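Local coordinates for hypothetical protein (Staphylococcus aureus subsp. aureus, PDB 2IL5) that is of unknown function but, by resemblance to the Activator of Hsp90 ATPase homolog 1-like family, probably has a helix-grip fold of the Bet v 1 kind, at residues Leu28-Trp33 with Glu88-Thr93; Gly60-Ile65 with Val76-Tyr81; Asp104-Glu109 with Phe122-Leu127. All blocks are in the same frame, centred on the assembly; numbering follows the deposited sequence.

How the interactions relate
All three contacts involve one antiparallel sheet: interactions 2 and 3 are hairpins within it, and interaction 1 sets Leu28-Trp33 against strand 89-94, which lies between them. The centre of interaction 1 is about 14 Å from that of interaction 2 and about 12 Å from that of interaction 3. Thr93 O meets Tyr63 OH at 2.7 Å, probably as a hydrogen bond, and on the other flank Lys91 NZ forms a 2.7 Å salt bridge with Glu107 OE2. Interactions 2 and 3 do not touch, their nearest atoms being about 6 Å apart. A bound sodium ion lies about 5 Å from the side chain of Ile77 and about 7 Å from that of Asp104.

Interaction 1: residues Leu28-Trp33 with Glu88-Thr93; sequences LVYEAW and EYVKMT
A Met-aromatic contact between Met92 and Trp33 forms one end of a small apolar seam, where Tyr30 and Trp33, on and near a short helix, lean on the sheet; Tyr30 and Val90 make the other end. Met92 is present as selenomethionine, and its SE lies 3.9 Å from both CE3 and CZ3 of Trp33. It comes in at the edge of the six-membered ring, 5.1 Å from the centroid and 85° off the ring normal, so the heavy atom meets ring hydrogens and not the pi cloud. The two side chains cross at about a right angle. CG of Met92 is wedged between its own N and carbonyl carbon (chi1 64°), which carries SE off the strand toward the indole.

Tyr30 reaches the strand with the CD2-CE2 side of its ring. CE2 packs 3.6 Å from Val90 CG2, the methyl set beside the valine's backbone N, and this methyl also lies 4.3 Å from Trp33 CB. A single branch of Val90 thus touches both aromatic residues. The same ring side skirts the backbone: CE2 is 3.8 Å from Tyr89 O, which sits near the ring plane at its edge, and CD2 is 3.7 Å from Glu88 N. No hydrogen bond links the two segments. Glu88 and Tyr89, both facing Val85, form a classic beta bulge just where Tyr30 arrives.

Further along the seam, Trp33 meets Trp42 and Phe110 edge-to-face and packs on Met120 and Phe122, while Tyr30 touches Leu84. Strand 89-94 is hydrogen-bonded to strands 104-112 and 74-85. Val29 packs on Phe110, and side chains of Leu28-Trp33 thereby reach strands 74-85, 89-94, 104-112 and 118-128.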
loop_
_atom_site.group_PDB
_atom_site.type_symbol
_atom_site.label_atom_id
_atom_site.label_comp_id
_atom_site.label_asym_id
_atom_site.label_seq_id
_atom_site.Cartn_x
_atom_site.Cartn_y
_atom_site.Cartn_z
ATOM N N LEU A 28 9.476 -3.474 13.975
ATOM C CA LEU A 28 8.044 -3.285 14.297
ATOM C C LEU A 28 7.257 -2.743 13.104
ATOM O O LEU A 28 6.146 -3.198 12.848
ATOM C CB LEU A 28 7.829 -2.423 15.542
ATOM C CG LEU A 28 8.076 -3.114 16.900
ATOM C CD1 LEU A 28 7.822 -2.124 17.998
ATOM C CD2 LEU A 28 7.238 -4.395 17.135
ATOM N N VAL A 29 7.840 -1.789 12.378
ATOM C CA VAL A 29 7.231 -1.292 11.146
ATOM C C VAL A 29 7.204 -2.337 10.020
ATOM O O VAL A 29 6.193 -2.470 9.324
ATOM C CB VAL A 29 7.875 0.024 10.665
ATOM C CG1 VAL A 29 7.106 0.565 9.455
ATOM C CG2 VAL A 29 7.841 1.047 11.812
ATOM N N TYR A 30 8.296 -3.084 9.858
ATOM C CA TYR A 30 8.396 -4.117 8.822
ATOM C C TYR A 30 7.358 -5.191 9.071
ATOM O O TYR A 30 6.709 -5.643 8.150
ATOM C CB TYR A 30 9.812 -4.710 8.770
ATOM C CG TYR A 30 10.014 -5.832 7.756
ATOM C CD1 TYR A 30 9.929 -7.191 8.144
ATOM C CD2 TYR A 30 10.325 -5.545 6.412
ATOM C CE1 TYR A 30 10.104 -8.223 7.221
ATOM C CE2 TYR A 30 10.499 -6.562 5.478
ATOM C CZ TYR A 30 10.394 -7.896 5.874
ATOM O OH TYR A 30 10.604 -8.903 4.930
ATOM N N GLU A 31 7.220 -5.607 10.321
ATOM C CA GLU A 31 6.193 -6.559 10.723
ATOM C C GLU A 31 4.767 -6.157 10.284
ATOM O O GLU A 31 3.984 -7.019 9.846
ATOM C CB GLU A 31 6.241 -6.760 12.240
ATOM C CG GLU A 31 5.416 -7.952 12.757
ATOM C CD GLU A 31 5.562 -8.205 14.288
ATOM O OE1 GLU A 31 5.302 -7.300 15.115
ATOM O OE2 GLU A 31 5.919 -9.338 14.657
ATOM N N ALA A 32 4.429 -4.868 10.408
ATOM C CA ALA A 32 3.099 -4.351 10.006
ATOM C C ALA A 32 2.725 -4.721 8.574
ATOM O O ALA A 32 1.541 -4.929 8.278
ATOM C CB ALA A 32 3.045 -2.839 10.194
ATOM N N TRP A 33 3.762 -4.838 7.718
ATOM C CA TRP A 33 3.669 -5.024 6.273
ATOM C C TRP A 33 3.660 -6.482 5.889
ATOM O O TRP A 33 3.375 -6.812 4.743
ATOM C CB TRP A 33 4.850 -4.345 5.527
ATOM C CG TRP A 33 4.694 -2.821 5.361
ATOM C CD1 TRP A 33 5.035 -1.841 6.282
ATOM C CD2 TRP A 33 4.183 -2.126 4.212
ATOM N NE1 TRP A 33 4.766 -0.587 5.761
ATOM C CE2 TRP A 33 4.237 -0.732 4.500
ATOM C CE3 TRP A 33 3.676 -2.537 2.965
ATOM C CZ2 TRP A 33 3.807 0.253 3.569
ATOM C CZ3 TRP A 33 3.231 -1.545 2.043
ATOM C CH2 TRP A 33 3.296 -0.183 2.356
ATOM N N GLU A 88 13.880 -4.432 6.288
ATOM C CA GLU A 88 14.596 -3.577 5.350
ATOM C C GLU A 88 13.784 -3.162 4.119
ATOM O O GLU A 88 13.818 -1.999 3.695
ATOM C CB GLU A 88 15.905 -4.268 4.925
ATOM C CG GLU A 88 16.793 -3.414 4.076
ATOM C CD GLU A 88 18.075 -4.108 3.613
ATOM O OE1 GLU A 88 18.538 -5.070 4.288
ATOM O OE2 GLU A 88 18.631 -3.656 2.579
ATOM N N TYR A 89 13.059 -4.096 3.524
ATOM C CA TYR A 89 12.528 -3.799 2.203
ATOM C C TYR A 89 11.441 -4.718 1.817
ATOM O O TYR A 89 11.587 -5.937 1.880
ATOM C CB TYR A 89 13.652 -3.797 1.147
ATOM C CG TYR A 89 13.268 -3.391 -0.270
ATOM C CD1 TYR A 89 12.715 -2.141 -0.554
ATOM C CD2 TYR A 89 13.533 -4.248 -1.347
ATOM C CE1 TYR A 89 12.370 -1.769 -1.882
ATOM C CE2 TYR A 89 13.220 -3.888 -2.665
ATOM C CZ TYR A 89 12.639 -2.655 -2.919
ATOM O OH TYR A 89 12.349 -2.320 -4.230
ATOM N N VAL A 90 10.336 -4.101 1.430
ATOM C CA VAL A 90 9.245 -4.803 0.780
ATOM C C VAL A 90 8.975 -4.190 -0.625
ATOM O O VAL A 90 8.783 -2.978 -0.760
ATOM C CB VAL A 90 7.925 -4.777 1.647
ATOM C CG1 VAL A 90 6.801 -5.518 0.933
ATOM C CG2 VAL A 90 8.140 -5.372 3.024
ATOM N N LYS A 91 9.038 -5.038 -1.648
ATOM C CA LYS A 91 8.499 -4.765 -2.988
ATOM C C LYS A 91 7.322 -5.711 -3.233
ATOM O O LYS A 91 7.450 -6.939 -3.134
ATOM C CB LYS A 91 9.543 -4.948 -4.074
ATOM C CG LYS A 91 9.099 -4.569 -5.495
ATOM C CD LYS A 91 10.314 -4.828 -6.464
ATOM C CE LYS A 91 10.018 -4.673 -7.960
ATOM N NZ LYS A 91 9.012 -3.537 -8.191
HETATM N N MSE A 92 6.166 -5.122 -3.511
HETATM C CA MSE A 92 4.976 -5.875 -3.736
HETATM C C MSE A 92 4.160 -5.244 -4.872
HETATM O O MSE A 92 4.398 -4.077 -5.258
HETATM C CB MSE A 92 4.169 -6.013 -2.428
HETATM C CG MSE A 92 3.643 -4.730 -1.854
HETATM SE SE MSE A 92 2.971 -4.859 -0.078
HETATM C CE MSE A 92 1.525 -6.093 -0.451
ATOM N N THR A 93 3.248 -6.040 -5.437
ATOM C CA THR A 93 2.244 -5.535 -6.361
ATOM C C THR A 93 0.850 -5.344 -5.722
ATOM O O THR A 93 0.457 -6.020 -4.728
ATOM C CB THR A 93 2.073 -6.383 -7.630
ATOM O OG1 THR A 93 1.270 -7.530 -7.347
ATOM C CG2 THR A 93 3.394 -6.797 -8.235
#

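Interaction 2: residues Gly60-Ile65 with Val76-Tyr81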
loop_
_atom_site.group_PDB
_atom_site.type_symbol
_atom_site.label_atom_id
_atom_site.label_comp_id
_atom_site.label_asym_id
_atom_site.label_seq_id
_atom_site.Cartn_x
_atom_site.Cartn_y
_atom_site.Cartn_z
ATOM N N GLY A 60 7.343 -14.148 -4.360
ATOM C CA GLY A 60 6.470 -14.880 -5.292
ATOM C C GLY A 60 5.139 -15.349 -4.696
ATOM O O GLY A 60 4.317 -15.958 -5.384
ATOM N N GLY A 61 4.949 -15.090 -3.405
ATOM C CA GLY A 61 3.719 -15.467 -2.719
ATOM C C GLY A 61 2.555 -14.494 -2.929
ATOM O O GLY A 61 2.747 -13.289 -3.014
ATOM N N LYS A 62 1.337 -15.034 -2.963
ATOM C CA LYS A 62 0.132 -14.236 -3.182
ATOM C C LYS A 62 -0.503 -13.719 -1.895
ATOM O O LYS A 62 -0.419 -14.361 -0.842
ATOM C CB LYS A 62 -0.886 -15.049 -3.979
ATOM C CG LYS A 62 -2.222 -14.296 -4.221
ATOM C CD LYS A 62 -3.244 -15.123 -5.002
ATOM C CE LYS A 62 -4.608 -14.484 -4.905
ATOM N NZ LYS A 62 -5.643 -15.364 -5.524
ATOM N N TYR A 63 -1.138 -12.551 -1.975
ATOM C CA TYR A 63 -2.038 -12.132 -0.930
ATOM C C TYR A 63 -3.385 -11.776 -1.547
ATOM O O TYR A 63 -3.463 -11.340 -2.712
ATOM C CB TYR A 63 -1.469 -10.989 -0.064
ATOM C CG TYR A 63 -1.427 -9.669 -0.789
ATOM C CD1 TYR A 63 -0.302 -9.288 -1.531
ATOM C CD2 TYR A 63 -2.537 -8.820 -0.775
ATOM C CE1 TYR A 63 -0.286 -8.080 -2.223
ATOM C CE2 TYR A 63 -2.545 -7.631 -1.462
ATOM C CZ TYR A 63 -1.419 -7.246 -2.181
ATOM O OH TYR A 63 -1.450 -6.047 -2.866
ATOM N N ARG A 64 -4.448 -12.001 -0.762
ATOM C CA ARG A 64 -5.802 -11.685 -1.190
ATOM C C ARG A 64 -6.647 -11.077 -0.054
ATOM O O ARG A 64 -6.922 -11.736 0.951
ATOM C CB ARG A 64 -6.470 -12.925 -1.762
ATOM C CG ARG A 64 -7.794 -12.633 -2.354
ATOM C CD ARG A 64 -8.476 -13.907 -2.802
ATOM N NE ARG A 64 -9.687 -13.600 -3.571
ATOM C CZ ARG A 64 -10.910 -13.721 -3.080
ATOM N NH1 ARG A 64 -11.967 -13.419 -3.817
ATOM N NH2 ARG A 64 -11.071 -14.153 -1.838
ATOM N N ILE A 65 -7.035 -9.816 -0.224
ATOM C CA ILE A 65 -7.824 -9.084 0.768
ATOM C C ILE A 65 -9.202 -8.772 0.181
ATOM O O ILE A 65 -9.312 -8.216 -0.928
ATOM C CB ILE A 65 -7.125 -7.774 1.188
ATOM C CG1 ILE A 65 -5.756 -8.086 1.810
ATOM C CG2 ILE A 65 -8.046 -6.953 2.100
ATOM C CD1 ILE A 65 -4.862 -6.892 2.105
ATOM N N VAL A 76 -12.037 -6.317 -3.709
ATOM C CA VAL A 76 -11.035 -7.389 -3.749
ATOM C C VAL A 76 -9.668 -6.809 -4.146
ATOM O O VAL A 76 -9.521 -6.114 -5.151
ATOM C CB VAL A 76 -11.458 -8.581 -4.678
ATOM C CG1 VAL A 76 -10.422 -9.681 -4.623
ATOM C CG2 VAL A 76 -12.827 -9.125 -4.284
ATOM N N ILE A 77 -8.684 -7.066 -3.306
ATOM C CA ILE A 77 -7.370 -6.575 -3.504
ATOM C C ILE A 77 -6.462 -7.798 -3.463
ATOM O O ILE A 77 -6.455 -8.566 -2.494
ATOM C CB ILE A 77 -6.974 -5.515 -2.437
ATOM C CG1 ILE A 77 -8.016 -4.399 -2.373
ATOM C CG2 ILE A 77 -5.555 -4.965 -2.656
ATOM C CD1 ILE A 77 -8.898 -4.400 -1.087
ATOM N N GLU A 78 -5.719 -7.989 -4.547
ATOM C CA GLU A 78 -4.802 -9.119 -4.690
ATOM C C GLU A 78 -3.488 -8.647 -5.245
ATOM O O GLU A 78 -3.439 -7.681 -5.979
ATOM C CB GLU A 78 -5.360 -10.145 -5.668
ATOM C CG GLU A 78 -6.569 -10.883 -5.178
ATOM C CD GLU A 78 -6.968 -11.952 -6.160
ATOM O OE1 GLU A 78 -6.942 -11.663 -7.390
ATOM O OE2 GLU A 78 -7.302 -13.076 -5.709
ATOM N N GLY A 79 -2.427 -9.384 -4.944
ATOM C CA GLY A 79 -1.129 -9.093 -5.501
ATOM C C GLY A 79 -0.124 -10.096 -5.012
ATOM O O GLY A 79 -0.461 -11.150 -4.435
ATOM N N ILE A 80 1.125 -9.723 -5.202
ATOM C CA ILE A 80 2.265 -10.606 -5.028
ATOM C C ILE A 80 3.356 -9.904 -4.240
ATOM O O ILE A 80 3.609 -8.718 -4.457
ATOM C CB ILE A 80 2.845 -11.020 -6.442
ATOM C CG1 ILE A 80 1.908 -11.973 -7.171
ATOM C CG2 ILE A 80 4.184 -11.668 -6.305
ATOM C CD1 ILE A 80 1.615 -13.199 -6.394
ATOM N N TYR A 81 4.023 -10.629 -3.349
ATOM C CA TYR A 81 5.269 -10.128 -2.805
ATOM C C TYR A 81 6.384 -10.405 -3.803
ATOM O O TYR A 81 6.558 -11.523 -4.235
ATOM C CB TYR A 81 5.568 -10.787 -1.486
ATOM C CG TYR A 81 4.625 -10.367 -0.414
ATOM C CD1 TYR A 81 4.804 -9.137 0.225
ATOM C CD2 TYR A 81 3.513 -11.177 -0.060
ATOM C CE1 TYR A 81 3.955 -8.736 1.222
ATOM C CE2 TYR A 81 2.641 -10.778 0.911
ATOM C CZ TYR A 81 2.876 -9.545 1.564
ATOM O OH TYR A 81 2.051 -9.093 2.562
#
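Glu78 OE2 is gripped by two cations from the partner strand. Lys62 NZ forms a 2.8 Å salt bridge with it, approaching from above the carboxylate plane (53° out of it). Arg64 NE lies 3.2 Å from the same oxygen; that hydrogen bond is weak and bent, although OE2 sits at the edge of the guanidinium, in its plane. The acid reaches both because Lys62 and Arg64 are two residues apart and project from one face. Arg64 and Glu78 run side by side, with Arg64 CG 3.5 Å from Glu78 CG, whereas the extended lysine crosses the acid obliquely. Arg64 NH2 has a further salt bridge to Glu52.

Opposite this charged face, the ring of Tyr63 folds back over the neighbouring strand. Its chi1 of 72° puts CG between the backbone N and carbonyl carbon and lays one ring face over Gly79, whose N is 3.6 Å above the plane. Gly79 has no side chain to obstruct the ring, and CE1 comes within 3.4 Å of Gly79 C. Beside it, Ile77 CG2 is 4.2 Å from Tyr63 CE2, and the Tyr81 ring meets Tyr63 obliquely.

Paired antiparallel, the strands of this beta hairpin exchange two backbone hydrogen bonds each at Tyr63-Gly79 and Ile65-Ile77. The Ile65 N to Ile77 O bond, at 2.7 Å, is nearly straight (176°).

With two positive groups beside it, Glu78 would be expected to stay ionised, while the buried phenol of Tyr63 relies on Thr93 O for its polar end.

Interaction 3: residues Asp104-Glu109 with Phe122-Leu127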
loop_
_atom_site.group_PDB
_atom_site.type_symbol
_atom_site.label_atom_id
_atom_site.label_comp_id
_atom_site.label_asym_id
_atom_site.label_seq_id
_atom_site.Cartn_x
_atom_site.Cartn_y
_atom_site.Cartn_z
ATOM N N ASP A 104 -0.222 -2.180 -10.051
ATOM C CA ASP A 104 0.468 -1.152 -9.341
ATOM C C ASP A 104 1.666 -1.759 -8.573
ATOM O O ASP A 104 1.683 -2.924 -8.185
ATOM C CB ASP A 104 -0.453 -0.433 -8.384
ATOM C CG ASP A 104 -1.759 0.047 -9.049
ATOM O OD1 ASP A 104 -1.798 0.264 -10.295
ATOM O OD2 ASP A 104 -2.733 0.247 -8.272
ATOM N N VAL A 105 2.644 -0.900 -8.355
ATOM C CA VAL A 105 3.890 -1.270 -7.714
ATOM C C VAL A 105 3.988 -0.508 -6.414
ATOM O O VAL A 105 3.800 0.676 -6.390
ATOM C CB VAL A 105 5.118 -0.963 -8.661
ATOM C CG1 VAL A 105 6.433 -0.884 -7.876
ATOM C CG2 VAL A 105 5.176 -2.002 -9.817
ATOM N N ILE A 106 4.272 -1.225 -5.340
ATOM C CA ILE A 106 4.725 -0.633 -4.071
ATOM C C ILE A 106 6.189 -1.021 -3.778
ATOM O O ILE A 106 6.547 -2.180 -3.844
ATOM C CB ILE A 106 3.820 -1.115 -2.894
ATOM C CG1 ILE A 106 2.455 -0.392 -2.967
ATOM C CG2 ILE A 106 4.511 -0.895 -1.518
ATOM C CD1 ILE A 106 1.397 -0.903 -1.928
ATOM N N GLU A 107 7.038 -0.042 -3.488
ATOM C CA GLU A 107 8.399 -0.327 -2.984
ATOM C C GLU A 107 8.579 0.496 -1.725
ATOM O O GLU A 107 8.429 1.703 -1.760
ATOM C CB GLU A 107 9.462 -0.019 -4.010
ATOM C CG GLU A 107 9.299 -0.864 -5.269
ATOM C CD GLU A 107 10.206 -0.512 -6.409
ATOM O OE1 GLU A 107 10.883 0.535 -6.370
ATOM O OE2 GLU A 107 10.275 -1.330 -7.375
ATOM N N VAL A 108 8.817 -0.177 -0.602
ATOM C CA VAL A 108 8.893 0.498 0.668
ATOM C C VAL A 108 10.171 0.056 1.418
ATOM O O VAL A 108 10.405 -1.128 1.648
ATOM C CB VAL A 108 7.564 0.353 1.521
ATOM C CG1 VAL A 108 7.280 -1.092 1.858
ATOM C CG2 VAL A 108 7.639 1.227 2.817
ATOM N N GLU A 109 11.001 1.041 1.769
ATOM C CA GLU A 109 12.223 0.788 2.485
ATOM C C GLU A 109 12.183 1.332 3.925
ATOM O O GLU A 109 11.664 2.416 4.170
ATOM C CB GLU A 109 13.413 1.345 1.699
ATOM C CG GLU A 109 14.645 0.458 1.841
ATOM C CD GLU A 109 15.835 0.888 1.009
ATOM O OE1 GLU A 109 15.721 1.808 0.159
ATOM O OE2 GLU A 109 16.897 0.253 1.199
ATOM N N PHE A 122 8.402 5.214 1.195
ATOM C CA PHE A 122 7.386 4.523 0.425
ATOM C C PHE A 122 7.329 5.080 -0.988
ATOM O O PHE A 122 7.203 6.293 -1.171
ATOM C CB PHE A 122 6.010 4.634 1.161
ATOM C CG PHE A 122 4.803 4.193 0.318
ATOM C CD1 PHE A 122 4.416 2.851 0.273
ATOM C CD2 PHE A 122 4.027 5.150 -0.395
ATOM C CE1 PHE A 122 3.290 2.475 -0.452
ATOM C CE2 PHE A 122 2.908 4.790 -1.144
ATOM C CZ PHE A 122 2.518 3.461 -1.162
ATOM N N TYR A 123 7.391 4.192 -1.974
ATOM C CA TYR A 123 7.221 4.566 -3.379
ATOM C C TYR A 123 6.073 3.769 -3.990
ATOM O O TYR A 123 5.996 2.588 -3.763
ATOM C CB TYR A 123 8.512 4.258 -4.153
ATOM C CG TYR A 123 8.342 4.310 -5.658
ATOM C CD1 TYR A 123 8.375 5.514 -6.340
ATOM C CD2 TYR A 123 8.150 3.137 -6.405
ATOM C CE1 TYR A 123 8.250 5.571 -7.764
ATOM C CE2 TYR A 123 8.037 3.177 -7.794
ATOM C CZ TYR A 123 8.088 4.416 -8.474
ATOM O OH TYR A 123 7.926 4.478 -9.847
ATOM N N TYR A 124 5.213 4.405 -4.774
ATOM C CA TYR A 124 4.123 3.736 -5.439
ATOM C C TYR A 124 4.009 4.219 -6.872
ATOM O O TYR A 124 4.099 5.430 -7.129
ATOM C CB TYR A 124 2.841 4.032 -4.688
ATOM C CG TYR A 124 1.502 3.708 -5.351
ATOM C CD1 TYR A 124 0.937 2.428 -5.273
ATOM C CD2 TYR A 124 0.762 4.722 -5.997
ATOM C CE1 TYR A 124 -0.338 2.148 -5.814
ATOM C CE2 TYR A 124 -0.492 4.459 -6.581
ATOM C CZ TYR A 124 -1.045 3.189 -6.472
ATOM O OH TYR A 124 -2.285 2.965 -7.056
ATOM N N ARG A 125 3.791 3.271 -7.786
ATOM C CA ARG A 125 3.603 3.567 -9.210
ATOM C C ARG A 125 2.293 2.952 -9.720
ATOM O O ARG A 125 2.022 1.776 -9.487
ATOM C CB ARG A 125 4.768 3.059 -10.017
ATOM C CG ARG A 125 4.771 3.665 -11.388
ATOM C CD ARG A 125 5.904 3.227 -12.266
ATOM N NE ARG A 125 6.134 1.797 -12.387
ATOM C CZ ARG A 125 7.145 1.135 -11.796
ATOM N NH1 ARG A 125 7.983 1.730 -10.944
ATOM N NH2 ARG A 125 7.300 -0.148 -12.016
ATOM N N SER A 126 1.478 3.759 -10.387
ATOM C CA SER A 126 0.218 3.274 -10.938
ATOM C C SER A 126 -0.062 3.855 -12.310
ATOM O O SER A 126 0.110 5.040 -12.508
ATOM C CB SER A 126 -0.954 3.658 -10.030
ATOM O OG SER A 126 -2.151 3.106 -10.559
ATOM N N LEU A 127 -0.505 3.024 -13.236
ATOM C CA LEU A 127 -0.793 3.455 -14.611
ATOM C C LEU A 127 -2.137 4.090 -14.682
ATOM O O LEU A 127 -3.104 3.472 -14.250
ATOM C CB LEU A 127 -0.827 2.253 -15.557
ATOM C CG LEU A 127 0.394 2.064 -16.403
ATOM C CD1 LEU A 127 0.164 0.831 -17.216
ATOM C CD2 LEU A 127 0.599 3.275 -17.331
#
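Tyr124 runs along strand 104-109 from Val105 O to the carboxylate of Asp104. CB and CG both lie 3.9 Å from Val105 O, and CD1 draws closer to that oxygen, at 3.5 Å. CD1 also meets Ile106 CG1, which sits in the ring plane at the edge. CE1 packs 3.6 Å from Asp104 CB; CZ faces OD2 of the same acid, and OH finishes 3.0 Å from OD2, the carboxylate and ring planes standing 77° apart. This course follows from a chi1 of 166°, with CG swung away from the backbone N. Tyr146 OH is a second hydrogen-bonding partner of the Tyr124 hydroxyl.

The other carboxylate oxygen is held by Ser126: OG donates to Asp104 OD1 over 2.9 Å, from well above the carboxylate plane (61° out of it). Ser126 OG is also hydrogen-bonded to Tyr146, so the long helix 136-166 reaches the same polar cluster.

Strands 104-112 and 118-128 form an antiparallel beta hairpin within the curved sheet that, as in Bet v 1-like helix-grip folds, packs against the long C-terminal helix. Val105-Arg125 and Glu107-Tyr123 are its hydrogen-bonded pairs here. On the face toward the helix, Phe122 CE1 packs 3.7 Å from Ile106 CG2, while Phe154 and Phe158 meet the Phe122 ring from the helix.

The other face is more polar. Arg125 lies alongside Val105, NH2 being 3.6 Å from Val105 CG2, and its chain bends at chi3 so that NH1 donates to Tyr123 OH in the guanidinium plane. That hydroxyl is shared with Glu15 of strand 12-22. Glu107 OE1 rests obliquely 3.8 Å from Tyr123 CD2, and Glu107 OE2 is the partner of Lys91 on strand 89-94.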